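Local coordinates for protein SGT1 (Saccharomyces cerevisiae, PDB 5AN3) that probably acts as a co-chaperone adaptor, its tetratricopeptide-repeat domain binding Skp1 while other regions engage Hsp90, in kinetochore and ubiquitin-ligase assembly, at residues V3-L14 with L26-N37. Residues are numbered along the deposited sequence; the frame is centred on the assembly and turned at random.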
# COMPACT_ATOMS: atom_id res chain seq x y z
N VAL B 3 -21.21 -23.36 19.17
CA VAL B 3 -20.94 -22.52 17.99
C VAL B 3 -20.91 -21.04 18.40
O VAL B 3 -20.02 -20.33 17.94
CB VAL B 3 -21.94 -22.82 16.85
CG1 VAL B 3 -21.82 -21.83 15.70
CG2 VAL B 3 -21.73 -24.24 16.33
N GLU B 4 -21.82 -20.60 19.30
CA GLU B 4 -21.90 -19.21 19.78
C GLU B 4 -20.58 -18.78 20.42
O GLU B 4 -20.04 -17.73 20.05
CB GLU B 4 -23.06 -19.02 20.76
N LYS B 5 -20.03 -19.60 21.35
CA LYS B 5 -18.76 -19.34 22.04
C LYS B 5 -17.58 -19.39 21.05
O LYS B 5 -16.75 -18.49 21.05
CB LYS B 5 -18.53 -20.33 23.20
N ASP B 6 -17.54 -20.43 20.18
CA ASP B 6 -16.51 -20.64 19.18
C ASP B 6 -16.42 -19.44 18.21
O ASP B 6 -15.31 -19.02 17.89
CB ASP B 6 -16.74 -21.95 18.42
CG ASP B 6 -16.47 -23.25 19.18
OD1 ASP B 6 -15.99 -23.18 20.35
OD2 ASP B 6 -16.70 -24.33 18.61
N LEU B 7 -17.58 -18.87 17.78
CA LEU B 7 -17.66 -17.69 16.92
C LEU B 7 -17.13 -16.45 17.64
O LEU B 7 -16.52 -15.59 16.99
CB LEU B 7 -19.09 -17.42 16.45
CG LEU B 7 -19.64 -18.27 15.32
CD1 LEU B 7 -21.16 -18.20 15.28
CD2 LEU B 7 -19.03 -17.89 13.97
N LYS B 8 -17.37 -16.35 18.96
CA LYS B 8 -16.92 -15.25 19.81
C LYS B 8 -15.39 -15.26 19.92
O LYS B 8 -14.77 -14.20 19.76
CB LYS B 8 -17.60 -15.31 21.19
N THR B 9 -14.77 -16.46 20.13
CA THR B 9 -13.32 -16.67 20.23
C THR B 9 -12.65 -16.31 18.89
O THR B 9 -11.60 -15.69 18.90
CB THR B 9 -13.01 -18.13 20.66
OG1 THR B 9 -13.46 -18.35 21.99
CG2 THR B 9 -11.57 -18.51 20.53
N ALA B 10 -13.28 -16.69 17.75
CA ALA B 10 -12.79 -16.41 16.40
C ALA B 10 -12.83 -14.91 16.10
O ALA B 10 -11.84 -14.38 15.59
CB ALA B 10 -13.60 -17.19 15.39
N TYR B 11 -13.94 -14.22 16.45
CA TYR B 11 -14.11 -12.76 16.29
C TYR B 11 -13.06 -12.01 17.09
O TYR B 11 -12.49 -11.04 16.59
CB TYR B 11 -15.52 -12.32 16.71
CG TYR B 11 -15.89 -10.92 16.27
CD1 TYR B 11 -16.48 -10.68 15.03
CD2 TYR B 11 -15.66 -9.82 17.10
CE1 TYR B 11 -16.84 -9.39 14.62
CE2 TYR B 11 -16.00 -8.53 16.70
CZ TYR B 11 -16.59 -8.32 15.46
OH TYR B 11 -16.92 -7.04 15.06
N LYS B 12 -12.78 -12.48 18.33
CA LYS B 12 -11.77 -11.90 19.22
C LYS B 12 -10.37 -12.08 18.64
O LYS B 12 -9.54 -11.19 18.78
CB LYS B 12 -11.85 -12.50 20.63
N ALA B 13 -10.10 -13.20 17.94
CA ALA B 13 -8.81 -13.46 17.30
C ALA B 13 -8.56 -12.51 16.13
O ALA B 13 -7.45 -12.01 15.99
CB ALA B 13 -8.74 -14.91 16.83
N LEU B 14 -9.60 -12.21 15.33
CA LEU B 14 -9.53 -11.32 14.17
C LEU B 14 -9.50 -9.83 14.53
O LEU B 14 -8.64 -9.10 14.02
CB LEU B 14 -10.75 -11.58 13.26
CG LEU B 14 -10.83 -10.83 11.91
CD1 LEU B 14 -9.55 -10.99 11.08
CD2 LEU B 14 -12.03 -11.29 11.12
N LEU B 26 -9.90 -20.85 12.92
CA LEU B 26 -11.00 -20.99 13.88
C LEU B 26 -12.32 -20.97 13.12
O LEU B 26 -13.21 -21.77 13.45
CB LEU B 26 -10.96 -19.88 14.94
CG LEU B 26 -9.83 -20.00 15.96
CD1 LEU B 26 -9.64 -18.72 16.70
CD2 LEU B 26 -10.03 -21.16 16.90
N TYR B 27 -12.42 -20.13 12.07
CA TYR B 27 -13.62 -20.04 11.23
C TYR B 27 -13.77 -21.29 10.35
O TYR B 27 -14.89 -21.78 10.20
CB TYR B 27 -13.65 -18.75 10.41
CG TYR B 27 -14.08 -17.55 11.22
CD1 TYR B 27 -15.33 -17.49 11.82
CD2 TYR B 27 -13.23 -16.46 11.40
CE1 TYR B 27 -15.74 -16.38 12.55
CE2 TYR B 27 -13.62 -15.35 12.14
CZ TYR B 27 -14.88 -15.31 12.71
OH TYR B 27 -15.29 -14.22 13.43
N ASP B 28 -12.64 -21.83 9.81
CA ASP B 28 -12.63 -23.08 9.03
C ASP B 28 -13.22 -24.23 9.86
O ASP B 28 -14.03 -25.00 9.34
CB ASP B 28 -11.21 -23.44 8.59
CG ASP B 28 -10.63 -22.61 7.47
N GLU B 29 -12.81 -24.31 11.15
CA GLU B 29 -13.26 -25.33 12.11
C GLU B 29 -14.78 -25.23 12.33
O GLU B 29 -15.45 -26.26 12.32
CB GLU B 29 -12.49 -25.23 13.45
N ILE B 30 -15.31 -23.99 12.47
CA ILE B 30 -16.75 -23.74 12.62
C ILE B 30 -17.45 -24.14 11.33
O ILE B 30 -18.48 -24.80 11.40
CB ILE B 30 -17.05 -22.26 13.00
CG1 ILE B 30 -16.48 -21.92 14.39
CG2 ILE B 30 -18.55 -21.97 12.95
CD1 ILE B 30 -16.02 -20.51 14.55
N LEU B 31 -16.87 -23.80 10.18
CA LEU B 31 -17.48 -24.14 8.89
C LEU B 31 -17.43 -25.65 8.59
O LEU B 31 -18.23 -26.13 7.79
CB LEU B 31 -16.87 -23.33 7.74
CG LEU B 31 -17.25 -21.83 7.72
CD1 LEU B 31 -16.31 -21.02 6.83
CD2 LEU B 31 -18.72 -21.63 7.36
N LYS B 32 -16.55 -26.41 9.28
CA LYS B 32 -16.48 -27.86 9.13
C LYS B 32 -17.77 -28.46 9.71
O LYS B 32 -18.46 -29.19 9.00
CB LYS B 32 -15.22 -28.44 9.82
N GLY B 33 -18.10 -28.08 10.95
CA GLY B 33 -19.31 -28.52 11.63
C GLY B 33 -20.59 -27.81 11.21
O GLY B 33 -21.65 -28.44 11.14
N SER B 34 -20.50 -26.49 10.95
CA SER B 34 -21.63 -25.64 10.57
C SER B 34 -21.35 -24.96 9.22
O SER B 34 -21.01 -23.76 9.18
CB SER B 34 -21.90 -24.60 11.65
OG SER B 34 -22.11 -25.24 12.89
N PRO B 35 -21.52 -25.69 8.08
CA PRO B 35 -21.17 -25.12 6.77
C PRO B 35 -21.95 -23.89 6.35
O PRO B 35 -21.41 -23.10 5.58
CB PRO B 35 -21.44 -26.27 5.79
CG PRO B 35 -22.25 -27.22 6.53
CD PRO B 35 -21.86 -27.12 7.94
N THR B 36 -23.20 -23.74 6.82
CA THR B 36 -24.06 -22.62 6.40
C THR B 36 -24.19 -21.53 7.48
O THR B 36 -25.14 -20.76 7.45
CB THR B 36 -25.44 -23.12 5.94
OG1 THR B 36 -26.08 -23.86 6.98
CG2 THR B 36 -25.37 -23.94 4.66
N ASN B 37 -23.20 -21.43 8.38
CA ASN B 37 -23.20 -20.40 9.40
C ASN B 37 -22.78 -19.08 8.76
O ASN B 37 -21.63 -18.96 8.29
CB ASN B 37 -22.26 -20.78 10.55
CG ASN B 37 -22.27 -19.79 11.68
OD1 ASN B 37 -21.63 -18.74 11.63
ND2 ASN B 37 -22.97 -20.10 12.74
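The helical hairpin at the start of this TPR domain illustrates how an alanine lets two antiparallel helices meet locally: Ala10 CA lies 5.5 Å from Leu26 CA. The local axes run at 156° to each other and approach to 9.6 Å. Ala10 is central here, its CB lying over one face of the Tyr27 ring, 3.6 Å from the centroid and 15° off the ring normal, a CH-pi contact displaced toward the CZ side. The ring gets there because CG of Tyr27 stands beside its backbone N, opposite the carbonyl carbon (chi1 -78°), which sends the phenol across helix 3-14. Leu7 meets it differently, bringing CD2 to the ring edge in plane, 3.9 Å from CE1, while the phenol oxygen ends beside the Tyr11 backbone, too poorly angled to its N for a hydrogen bond. A serine at Tyr27 would probably leave the methyl of Ala10 without its aromatic cover and open a gap beside Leu7. One turn further along, Ile30 fits as a knob into the hole formed by Val3, Asp6, Leu7 and Ala10, its CD1 lying 3.7 Å from Asp6 O. At the other end of the contact, CD1 of Leu26 rests on CB of Ala13. Past the helix end, the amide of Asn37 faces Val3 and Leu7, with ND2 3.6 Å from Val3 CG1; its OD1 caps helix 38-52 by accepting a hydrogen bond from Ala40 N. That helix also packs on the hairpin, Phe43 touching Tyr27 and Ala40 touching Ile30. The whole is a helical hairpin with knobs-into-holes packing, of the antiparallel kind from which TPR domains are built.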